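Local atomic coordinates of peptide-binding protein (PDB entry 6SQX), a protein that cleaves the peptidoglycan of potentially competing bacteria as a secreted D,L-endopeptidase of the NlpC/P60 family, probably through a cysteine-type mechanism. Residues N22-I26 / Q429-V434; I28-A34 / L438-I444; Q239-E244 / V282-K288. All blocks are in the same frame, centred on the assembly; numbering follows the deposited sequence. Where two conformers were deposited one is given.

Contact 1 (N22-I26 / Q429-V434); sequences NNITI and QGRALV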
loop_
_atom_site.group_PDB
_atom_site.type_symbol
_atom_site.label_atom_id
_atom_site.label_comp_id
_atom_site.label_asym_id
_atom_site.label_seq_id
_atom_site.Cartn_x
_atom_site.Cartn_y
_atom_site.Cartn_z
ATOM N N ASN A 22 3.283 -26.849 -9.684
ATOM C CA ASN A 22 3.236 -25.526 -10.347
ATOM C C ASN A 22 3.265 -24.342 -9.373
ATOM O O ASN A 22 4.086 -23.436 -9.493
ATOM C CB ASN A 22 2.027 -25.325 -11.243
ATOM C CG ASN A 22 2.446 -25.192 -12.682
ATOM O OD1 ASN A 22 1.883 -24.409 -13.405
ATOM N ND2 ASN A 22 3.463 -25.993 -13.115
ATOM N N ASN A 23 2.340 -24.335 -8.417
ATOM C CA ASN A 23 2.390 -23.478 -7.246
ATOM C C ASN A 23 2.727 -24.407 -6.095
ATOM O O ASN A 23 1.918 -25.272 -5.748
ATOM C CB ASN A 23 1.023 -22.848 -6.971
ATOM C CG ASN A 23 0.692 -21.737 -7.912
ATOM O OD1 ASN A 23 1.499 -20.844 -8.137
ATOM N ND2 ASN A 23 -0.506 -21.781 -8.472
ATOM N N ILE A 24 3.873 -24.178 -5.449
ATOM C CA ILE A 24 4.448 -25.076 -4.432
ATOM C C ILE A 24 4.706 -24.247 -3.180
ATOM O O ILE A 24 5.452 -23.259 -3.230
ATOM C CB ILE A 24 5.787 -25.658 -4.947
ATOM C CG1 ILE A 24 5.623 -26.421 -6.266
ATOM C CG2 ILE A 24 6.464 -26.573 -3.883
ATOM C CD1 ILE A 24 6.972 -26.868 -6.899
ATOM N N THR A 25 4.119 -24.652 -2.047
ATOM C CA THR A 25 4.303 -23.881 -0.818
ATOM C C THR A 25 5.729 -24.061 -0.295
ATOM O O THR A 25 6.373 -25.086 -0.543
ATOM C CB THR A 25 3.332 -24.331 0.264
ATOM O OG1 THR A 25 3.611 -25.728 0.542
ATOM C CG2 THR A 25 1.896 -24.134 -0.199
ATOM N N ILE A 26 6.235 -23.044 0.396
ATOM C CA ILE A 26 7.490 -23.191 1.129
ATOM C C ILE A 26 7.285 -22.821 2.594
ATOM O O ILE A 26 6.439 -21.970 2.918
ATOM C CB ILE A 26 8.642 -22.384 0.480
ATOM C CG1 ILE A 26 8.264 -20.896 0.223
ATOM C CG2 ILE A 26 9.176 -23.094 -0.774
ATOM C CD1 ILE A 26 9.509 -20.010 0.031
ATOM N N GLN A 429 7.130 -21.783 -15.955
ATOM C CA GLN A 429 7.233 -21.069 -14.685
ATOM C C GLN A 429 6.412 -21.727 -13.585
ATOM O O GLN A 429 5.402 -22.399 -13.835
ATOM C CB GLN A 429 6.800 -19.604 -14.807
ATOM C CG GLN A 429 5.299 -19.390 -14.907
ATOM C CD GLN A 429 4.892 -17.916 -14.846
ATOM O OE1 GLN A 429 5.656 -17.051 -14.408
ATOM N NE2 GLN A 429 3.682 -17.634 -15.286
ATOM N N GLY A 430 6.856 -21.500 -12.350
ATOM C CA GLY A 430 6.127 -21.922 -11.170
ATOM C C GLY A 430 6.319 -20.864 -10.107
ATOM O O GLY A 430 6.998 -19.851 -10.310
ATOM N N ARG A 431 5.688 -21.083 -8.956
ATOM C CA ARG A 431 5.876 -20.176 -7.823
ATOM C C ARG A 431 6.108 -20.988 -6.564
ATOM O O ARG A 431 5.398 -21.970 -6.311
ATOM C CB ARG A 431 4.662 -19.243 -7.567
ATOM C CG ARG A 431 4.408 -18.249 -8.714
ATOM C CD ARG A 431 5.495 -17.149 -8.761
ATOM N NE ARG A 431 5.184 -16.146 -9.776
ATOM C CZ ARG A 431 5.415 -16.307 -11.081
ATOM N NH1 ARG A 431 5.973 -17.425 -11.540
ATOM N NH2 ARG A 431 5.121 -15.320 -11.930
ATOM N N ALA A 432 7.058 -20.536 -5.757
ATOM C CA ALA A 432 7.205 -21.007 -4.374
ATOM C C ALA A 432 6.364 -20.034 -3.552
ATOM O O ALA A 432 6.768 -18.894 -3.316
ATOM C CB ALA A 432 8.668 -20.992 -3.938
ATOM N N LEU A 433 5.172 -20.478 -3.149
ATOM C CA LEU A 433 4.192 -19.589 -2.533
ATOM C C LEU A 433 4.517 -19.257 -1.081
ATOM O O LEU A 433 4.825 -20.148 -0.267
ATOM C CB LEU A 433 2.803 -20.230 -2.526
ATOM C CG LEU A 433 2.109 -20.524 -3.853
ATOM C CD1 LEU A 433 0.724 -21.089 -3.507
ATOM C CD2 LEU A 433 1.973 -19.243 -4.703
ATOM N N VAL A 434 4.380 -17.978 -0.750
ATOM C CA VAL A 434 4.449 -17.462 0.610
ATOM C C VAL A 434 3.082 -16.894 0.962
ATOM O O VAL A 434 2.323 -17.494 1.730
ATOM C CB VAL A 434 5.584 -16.428 0.745
ATOM C CG1 VAL A 434 5.614 -15.845 2.183
ATOM C CG2 VAL A 434 6.901 -17.118 0.386
HETATM O O HOH W 1 3.614 -21.215 2.322
#

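Contact 2 (I28-A34 / L438-I444); sequences IEITQDA and LITPIGI. With EDO (1,2-ethanediol), chain O; EDO (1,2-ethanediol), chain K; EDO (1,2-ethanediol), chain R.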
loop_
_atom_site.group_PDB
_atom_site.type_symbol
_atom_site.label_atom_id
_atom_site.label_comp_id
_atom_site.label_asym_id
_atom_site.label_seq_id
_atom_site.Cartn_x
_atom_site.Cartn_y
_atom_site.Cartn_z
ATOM N N ILE A 28 7.810 -21.193 6.382
ATOM C CA ILE A 28 8.344 -19.992 7.017
ATOM C C ILE A 28 9.756 -20.294 7.497
ATOM O O ILE A 28 10.029 -21.382 8.024
ATOM C CB ILE A 28 7.444 -19.579 8.193
ATOM C CG1 ILE A 28 6.042 -19.255 7.676
ATOM C CG2 ILE A 28 8.020 -18.362 8.929
ATOM C CD1 ILE A 28 5.038 -18.847 8.790
ATOM N N GLU A 29 10.687 -19.357 7.302
ATOM C CA GLU A 29 12.105 -19.649 7.520
ATOM C C GLU A 29 12.642 -19.159 8.852
ATOM O O GLU A 29 13.341 -19.905 9.551
ATOM C CB GLU A 29 12.948 -19.022 6.405
ATOM C CG GLU A 29 12.658 -19.630 5.034
ATOM C CD GLU A 29 13.544 -19.083 3.963
ATOM O OE1 GLU A 29 14.703 -19.536 3.827
ATOM O OE2 GLU A 29 13.095 -18.148 3.276
ATOM N N ILE A 30 12.347 -17.927 9.234
ATOM C CA ILE A 30 12.954 -17.317 10.409
ATOM C C ILE A 30 11.884 -16.880 11.417
ATOM O O ILE A 30 10.682 -16.927 11.156
ATOM C CB ILE A 30 13.928 -16.180 10.052
ATOM C CG1 ILE A 30 13.219 -15.069 9.274
ATOM C CG2 ILE A 30 15.089 -16.761 9.275
ATOM C CD1 ILE A 30 14.157 -13.911 8.940
ATOM N N THR A 31 12.350 -16.461 12.590
ATOM C CA THR A 31 11.433 -16.169 13.688
ATOM C C THR A 31 10.535 -14.981 13.353
ATOM O O THR A 31 11.029 -13.913 12.972
ATOM C CB THR A 31 12.256 -15.857 14.937
ATOM O OG1 THR A 31 13.029 -17.008 15.281
ATOM C CG2 THR A 31 11.378 -15.528 16.130
ATOM N N GLN A 32 9.225 -15.151 13.553
ATOM C CA GLN A 32 8.237 -14.104 13.229
ATOM C C GLN A 32 7.976 -13.221 14.457
ATOM O O GLN A 32 6.890 -13.216 15.066
ATOM C CB GLN A 32 6.965 -14.724 12.671
ATOM C CG GLN A 32 7.223 -15.464 11.375
ATOM C CD GLN A 32 7.911 -14.539 10.346
ATOM O OE1 GLN A 32 7.413 -13.439 10.087
ATOM N NE2 GLN A 32 9.050 -14.962 9.808
ATOM N N ASP A 33 8.998 -12.437 14.816
ATOM C CA ASP A 33 8.868 -11.488 15.917
ATOM C C ASP A 33 9.937 -10.425 15.699
ATOM O O ASP A 33 11.129 -10.735 15.744
ATOM C CB ASP A 33 9.074 -12.213 17.246
ATOM C CG ASP A 33 8.927 -11.287 18.460
ATOM O OD1 ASP A 33 8.824 -10.043 18.327
ATOM O OD2 ASP A 33 8.882 -11.788 19.608
ATOM N N ALA A 34 9.513 -9.188 15.426
ATOM C CA ALA A 34 10.473 -8.144 15.123
ATOM C C ALA A 34 11.444 -7.933 16.273
ATOM O O ALA A 34 12.567 -7.464 16.055
ATOM C CB ALA A 34 9.743 -6.827 14.818
ATOM N N LEU A 438 5.511 -11.345 6.183
ATOM C CA LEU A 438 6.469 -12.036 7.039
ATOM C C LEU A 438 7.737 -11.225 7.181
ATOM O O LEU A 438 8.030 -10.338 6.356
ATOM C CB LEU A 438 6.913 -13.376 6.449
ATOM C CG LEU A 438 5.890 -14.496 6.337
ATOM C CD1 LEU A 438 6.580 -15.648 5.614
ATOM C CD2 LEU A 438 5.379 -14.958 7.719
ATOM N N ILE A 439 8.522 -11.548 8.204
ATOM C CA ILE A 439 9.949 -11.202 8.205
ATOM C C ILE A 439 10.692 -12.337 7.512
ATOM O O ILE A 439 10.500 -13.499 7.872
ATOM C CB ILE A 439 10.486 -10.992 9.627
ATOM C CG1 ILE A 439 9.691 -9.889 10.336
ATOM C CG2 ILE A 439 11.996 -10.646 9.601
ATOM C CD1 ILE A 439 9.902 -9.899 11.841
ATOM N N THR A 440 11.463 -12.049 6.461
ATOM C CA THR A 440 12.113 -13.106 5.703
ATOM C C THR A 440 13.573 -12.757 5.444
ATOM O O THR A 440 13.955 -11.581 5.472
ATOM C CB THR A 440 11.437 -13.327 4.337
ATOM O OG1 THR A 440 11.696 -12.180 3.507
ATOM C CG2 THR A 440 9.965 -13.498 4.434
ATOM N N PRO A 441 14.409 -13.749 5.128
ATOM C CA PRO A 441 15.692 -13.440 4.469
ATOM C C PRO A 441 15.416 -12.616 3.220
ATOM O O PRO A 441 14.363 -12.734 2.604
ATOM C CB PRO A 441 16.238 -14.822 4.087
ATOM C CG PRO A 441 15.586 -15.776 5.129
ATOM C CD PRO A 441 14.178 -15.206 5.244
ATOM N N ILE A 442 16.404 -11.819 2.817
ATOM C CA ILE A 442 16.318 -11.164 1.511
ATOM C C ILE A 442 16.113 -12.210 0.421
ATOM O O ILE A 442 15.266 -12.052 -0.477
ATOM C CB ILE A 442 17.597 -10.336 1.245
ATOM C CG1 ILE A 442 17.697 -9.155 2.220
ATOM C CG2 ILE A 442 17.668 -9.888 -0.200
ATOM C CD1 ILE A 442 16.711 -8.031 1.949
ATOM N N GLY A 443 16.926 -13.283 0.466
ATOM C CA GLY A 443 16.830 -14.380 -0.483
ATOM C C GLY A 443 15.714 -15.331 -0.073
ATOM O O GLY A 443 15.979 -16.468 0.382
ATOM N N ILE A 444 14.460 -14.868 -0.206
ATOM C CA ILE A 444 13.322 -15.688 0.225
ATOM C C ILE A 444 13.419 -17.064 -0.409
ATOM O O ILE A 444 13.480 -17.196 -1.633
ATOM C CB ILE A 444 11.978 -15.051 -0.190
ATOM C CG1 ILE A 444 11.809 -13.650 0.375
ATOM C CG2 ILE A 444 10.816 -15.970 0.272
ATOM C CD1 ILE A 444 10.588 -12.941 -0.214
HETATM C C1 EDO O . 17.046 -16.326 12.980
HETATM O O1 EDO O . 17.887 -15.458 13.730
HETATM C C2 EDO O . 15.608 -16.139 13.409
HETATM O O2 EDO O . 15.005 -17.389 13.277
HETATM C C1 EDO K . 12.213 -23.436 9.075
HETATM O O1 EDO K . 13.419 -22.756 9.457
HETATM C C2 EDO K . 12.435 -24.032 7.692
HETATM O O2 EDO K . 13.672 -24.761 7.717
HETATM C C1 EDO R . 10.558 -20.074 12.933
HETATM O O1 EDO R . 9.216 -19.902 12.465
HETATM C C2 EDO R . 11.207 -21.057 11.975
HETATM O O2 EDO R . 10.161 -21.841 11.387
HETATM O O HOH W 2 10.808 -16.338 6.964
HETATM O O HOH W 3 16.567 -18.404 2.388
#

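Contact 3 (Q239-E244 / V282-K288); sequences QDLPIE and VNSKNLK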
loop_
_atom_site.group_PDB
_atom_site.type_symbol
_atom_site.label_atom_id
_atom_site.label_comp_id
_atom_site.label_asym_id
_atom_site.label_seq_id
_atom_site.Cartn_x
_atom_site.Cartn_y
_atom_site.Cartn_z
ATOM N N GLN A 239 -10.283 -3.678 14.212
ATOM C CA GLN A 239 -11.102 -3.786 15.413
ATOM C C GLN A 239 -12.514 -3.338 15.053
ATOM O O GLN A 239 -12.722 -2.616 14.076
ATOM C CB GLN A 239 -10.505 -2.971 16.552
ATOM C CG GLN A 239 -10.508 -1.524 16.294
ATOM C CD GLN A 239 -9.579 -0.820 17.316
ATOM O OE1 GLN A 239 -9.905 -0.723 18.498
ATOM N NE2 GLN A 239 -8.411 -0.353 16.864
ATOM N N ASP A 240 -13.502 -3.800 15.830
ATOM C CA ASP A 240 -14.904 -3.494 15.561
ATOM C C ASP A 240 -15.338 -2.229 16.301
ATOM O O ASP A 240 -15.073 -2.080 17.501
ATOM C CB ASP A 240 -15.755 -4.661 16.054
ATOM C CG ASP A 240 -15.432 -5.935 15.322
ATOM O OD1 ASP A 240 -15.257 -5.855 14.092
ATOM O OD2 ASP A 240 -15.317 -7.034 15.956
ATOM N N LEU A 241 -16.046 -1.327 15.600
ATOM C CA LEU A 241 -16.592 -0.146 16.271
ATOM C C LEU A 241 -17.934 -0.504 16.915
ATOM O O LEU A 241 -18.609 -1.429 16.452
ATOM C CB LEU A 241 -16.743 1.007 15.284
ATOM C CG LEU A 241 -15.383 1.483 14.787
ATOM C CD1 LEU A 241 -15.520 2.649 13.810
ATOM C CD2 LEU A 241 -14.431 1.884 15.920
ATOM N N PRO A 242 -18.299 0.144 18.035
ATOM C CA PRO A 242 -19.535 -0.222 18.739
ATOM C C PRO A 242 -20.738 -0.118 17.830
ATOM O O PRO A 242 -20.831 0.784 16.986
ATOM C CB PRO A 242 -19.630 0.822 19.850
ATOM C CG PRO A 242 -18.287 1.234 20.098
ATOM C CD PRO A 242 -17.493 1.084 18.818
ATOM N N ILE A 243 -21.656 -1.063 18.009
ATOM C CA ILE A 243 -22.946 -1.034 17.331
ATOM C C ILE A 243 -23.945 -0.399 18.289
ATOM O O ILE A 243 -24.289 -0.975 19.330
ATOM C CB ILE A 243 -23.386 -2.428 16.869
ATOM C CG1 ILE A 243 -22.277 -3.083 16.034
ATOM C CG2 ILE A 243 -24.638 -2.323 16.018
ATOM C CD1 ILE A 243 -22.527 -4.546 15.736
ATOM N N GLU A 244 -24.396 0.802 17.934
ATOM C CA GLU A 244 -25.363 1.530 18.737
ATOM C C GLU A 244 -26.773 1.032 18.440
ATOM O O GLU A 244 -26.991 0.167 17.583
ATOM C CB GLU A 244 -25.209 3.034 18.517
ATOM C CG GLU A 244 -23.834 3.539 18.918
ATOM C CD GLU A 244 -23.515 3.264 20.379
ATOM O OE1 GLU A 244 -24.456 3.207 21.207
ATOM O OE2 GLU A 244 -22.322 3.106 20.708
ATOM N N VAL A 282 -17.815 8.270 18.618
ATOM C CA VAL A 282 -17.942 6.831 18.835
ATOM C C VAL A 282 -17.685 6.519 20.302
ATOM O O VAL A 282 -16.747 7.047 20.900
ATOM C CB VAL A 282 -16.916 6.093 17.947
ATOM C CG1 VAL A 282 -17.040 4.582 18.086
ATOM C CG2 VAL A 282 -17.059 6.510 16.482
ATOM N N ASN A 283 -18.504 5.654 20.891
ATOM C CA ASN A 283 -18.180 5.157 22.237
ATOM C C ASN A 283 -16.883 4.353 22.171
ATOM O O ASN A 283 -16.814 3.323 21.494
ATOM C CB ASN A 283 -19.325 4.305 22.771
ATOM C CG ASN A 283 -20.491 5.156 23.297
ATOM O OD1 ASN A 283 -20.282 6.227 23.888
ATOM N ND2 ASN A 283 -21.721 4.691 23.070
ATOM N N SER A 284 -15.834 4.831 22.837
ATOM C CA SER A 284 -14.479 4.353 22.586
ATOM C C SER A 284 -13.876 3.565 23.743
ATOM O O SER A 284 -12.668 3.286 23.717
ATOM C CB SER A 284 -13.574 5.528 22.210
ATOM O OG SER A 284 -14.093 6.193 21.060
ATOM N N LYS A 285 -14.676 3.202 24.756
ATOM C CA LYS A 285 -14.120 2.554 25.943
ATOM C C LYS A 285 -13.216 1.363 25.604
ATOM O O LYS A 285 -12.144 1.199 26.203
ATOM C CB LYS A 285 -15.236 2.163 26.919
ATOM C CG LYS A 285 -16.200 1.094 26.402
ATOM C CD LYS A 285 -17.300 1.681 25.518
ATOM C CE LYS A 285 -18.110 0.583 24.831
ATOM N NZ LYS A 285 -19.189 1.138 23.957
ATOM N N ASN A 286 -13.608 0.533 24.639
ATOM C CA ASN A 286 -12.863 -0.686 24.346
ATOM C C ASN A 286 -11.968 -0.577 23.121
ATOM O O ASN A 286 -11.476 -1.601 22.642
ATOM C CB ASN A 286 -13.817 -1.863 24.159
ATOM C CG ASN A 286 -14.593 -2.177 25.406
ATOM O OD1 ASN A 286 -14.010 -2.373 26.481
ATOM N ND2 ASN A 286 -15.922 -2.210 25.285
ATOM N N LEU A 287 -11.753 0.627 22.604
ATOM C CA LEU A 287 -11.005 0.776 21.363
ATOM C C LEU A 287 -9.511 0.914 21.645
ATOM O O LEU A 287 -9.099 1.352 22.723
ATOM C CB LEU A 287 -11.499 1.977 20.553
ATOM C CG LEU A 287 -12.950 1.865 20.095
ATOM C CD1 LEU A 287 -13.324 3.070 19.223
ATOM C CD2 LEU A 287 -13.251 0.531 19.378
ATOM N N LYS A 288 -8.698 0.539 20.647
ATOM C CA LYS A 288 -7.239 0.498 20.774
ATOM C C LYS A 288 -6.638 1.502 19.783
ATOM O O LYS A 288 -6.575 1.252 18.563
ATOM C CB LYS A 288 -6.693 -0.900 20.524
ATOM C CG LYS A 288 -7.295 -2.020 21.426
ATOM C CD LYS A 288 -8.074 -2.976 20.465
ATOM C CE LYS A 288 -8.570 -4.303 21.037
ATOM N NZ LYS A 288 -9.426 -5.036 20.009
HETATM O O HOH W 4 -11.048 -2.847 20.048
HETATM O O HOH W 5 -20.670 4.588 19.120
#

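Contact 1 (N22-I26 / Q429-V434)
N23 and T25 lie beside R431 and L433 in a parallel β-ladder that adds the N-terminal strand 23-25 to the edge of a mixed four-stranded sheet. The two short strands run in the same direction, 22° from exactly parallel. Their backbone bonds follow the parallel pattern, with N22, I24 and I26 of the N-terminal segment bonding to R431 and L433. I24 serves both ways: its N donates to R431 O at 2.8 Å, while its carbonyl receives L433 N from above the carbonyl plane. N23, T25, R431 and L433 project from one face of the sheet, I24 and A432 from the other.

The side chain of L433 lies on the same face as N23 and packs against it. Its CB stands 4.1 Å from I24 O, and its CG reaches N23 CB at 4.0 Å. The two methyls then divide the asparagine between them: L433 CD1 rests against N23 CB at 3.9 Å, and L433 CD2 approaches N23 OD1 at 3.8 Å. R431 adds its CB to the same amide oxygen, then bends at chi2 (-71°) and carries its guanidinium off to its own strand, where NH1 and NH2 together hold Q429 OE1 end-on from one face of that amide and NH1 also donates to G430 O.

I26, beyond the ladder, has CG1 wedged between its backbone N and carbonyl carbon (chi1 51°). This leaves CG2 over A432 CB and sends CD1 across V434 CG2, 3.9 Å away. Behind strand 429-433, G430 and A432 are bonded to L422 and V420 of strand 419-424, while W457 of strand 457-459 touches N22 and I24. Where the two strands part, one water donates to both carbonyls, 3.0 Å from I26 O and 3.1 Å from L433 O.

Contact 2 (I28-A34 / L438-I444)
Q32 lays its amide alongside the backbone of I439 and crosses L438 at about a right angle, with Q32 CD 3.7 Å from L438 CD2. A bend at chi2 (-55°) turns the amide back to the strand, where it takes the place of a neighbouring β-strand's peptide group. I439 N donates to a lone pair of Q32 OE1 at 2.9 Å, and Q32 NE2 returns a nearly straight bond of 2.8 Å to I439 O, in the plane of both groups. The second N-H of NE2 goes to I30 O, so three bonds fix the rotation of the amide. I439 O also accepts a water that bridges to E29 N.

Apolar groups fill in around this pair. I30 runs its CG1 over I439 O at 3.4 Å and ends with CD1 3.9 Å from P441 CD. I28 CD1 meets L438 CD2 at 4.0 Å, while I439 CD1 reaches A34 N at 3.7 Å. The E29 carboxylate lies obliquely by P441 CG and CD; its OE1 bonds Y405 OH and, through a water, G443 O, while OE2 bonds G445 N. On the loop's outer side, a 1,2-ethanediol, probably from the crystallisation liquor, bonds T31 N and OG1.

Strand 438-441 lies at one edge of the six-stranded antiparallel sheet of the NlpC/P60 domain, consistent with that family's papain-like fold; its backbone pairs with strand 408-415 through L438-N415 and T440-M413. The loop 28-34 covers its other edge, I30 resting on I412 and Y405, before A34 packs onto A302 and I305 of helix 298-308.

Contact 3 (Q239-E244 / V282-K288)
P242 packs on V282 and N283 at the start of the loop 282-288, and Q239 grips K288 at its end. The strand order around this region repeats that of the SH3 domain earlier in the chain, consistent with a second SH3-like barrel. In that scheme 239-244 belongs to the RT-loop hairpin between the first two strands, and 282-288 links the last two.

The inner part is close-packed. P242 CD meets V282 CG1 at 3.6 Å, and P242 CG comes within 2.9 Å of N283 O, a tight approach. L241 crosses L287 at about a right angle, L241 CD2 lying 3.7 Å from L287 CD1. Beside them, Q239 starts its side chain from between its backbone N and carbonyl carbon (chi1 65°) and then extends across to K288. K288 N donates to an in-plane lone pair of Q239 OE1 at 2.8 Å, and Q239 NE2 donates to K288 O at 3.0 Å. S284 to L287 form a type I β-turn.

The solvent side is looser. There N283 ND2 reaches E244 OE2 at 2.9 Å, from above the carboxylate plane and with a bent N-H direction. A water joins the same oxygen to N283 N. K285 slides past P242 in the opposite direction, its NZ staying 4.9 Å from E244 OE2. A second water collects Q239 OE1, N286 O and K288 NZ.

The buried glutamine thus has both ends of its amide paired with one residue's backbone, which settles its orientation and gives both K288 N and O a partner; the K288 backbone also pairs with T235. The outer carboxylate relies instead on a tilted amide bond and water, with the nearby lysine probably adding mild stabilisation.

Contacts 1 and 2 join successive parts of the N-terminal segment to two successive strands, 429-433 and 438-441, so the start of the chain is fastened to its C-terminal part over some 400 intervening residues. Their centres lie 17 Å apart, yet they meet: V434 CG2 and I26 CD1 of contact 1 pack on I444 CG2 of contact 2, at 4.1 and 4.3 Å. Contact 3 is local to the intervening chain and separate, its centre 40 Å from contact 1 and 34 Å from contact 2, with nearest atoms about 22 and 18 Å away. None of the segments includes C324, found here oxidised to cysteinesulfonic acid.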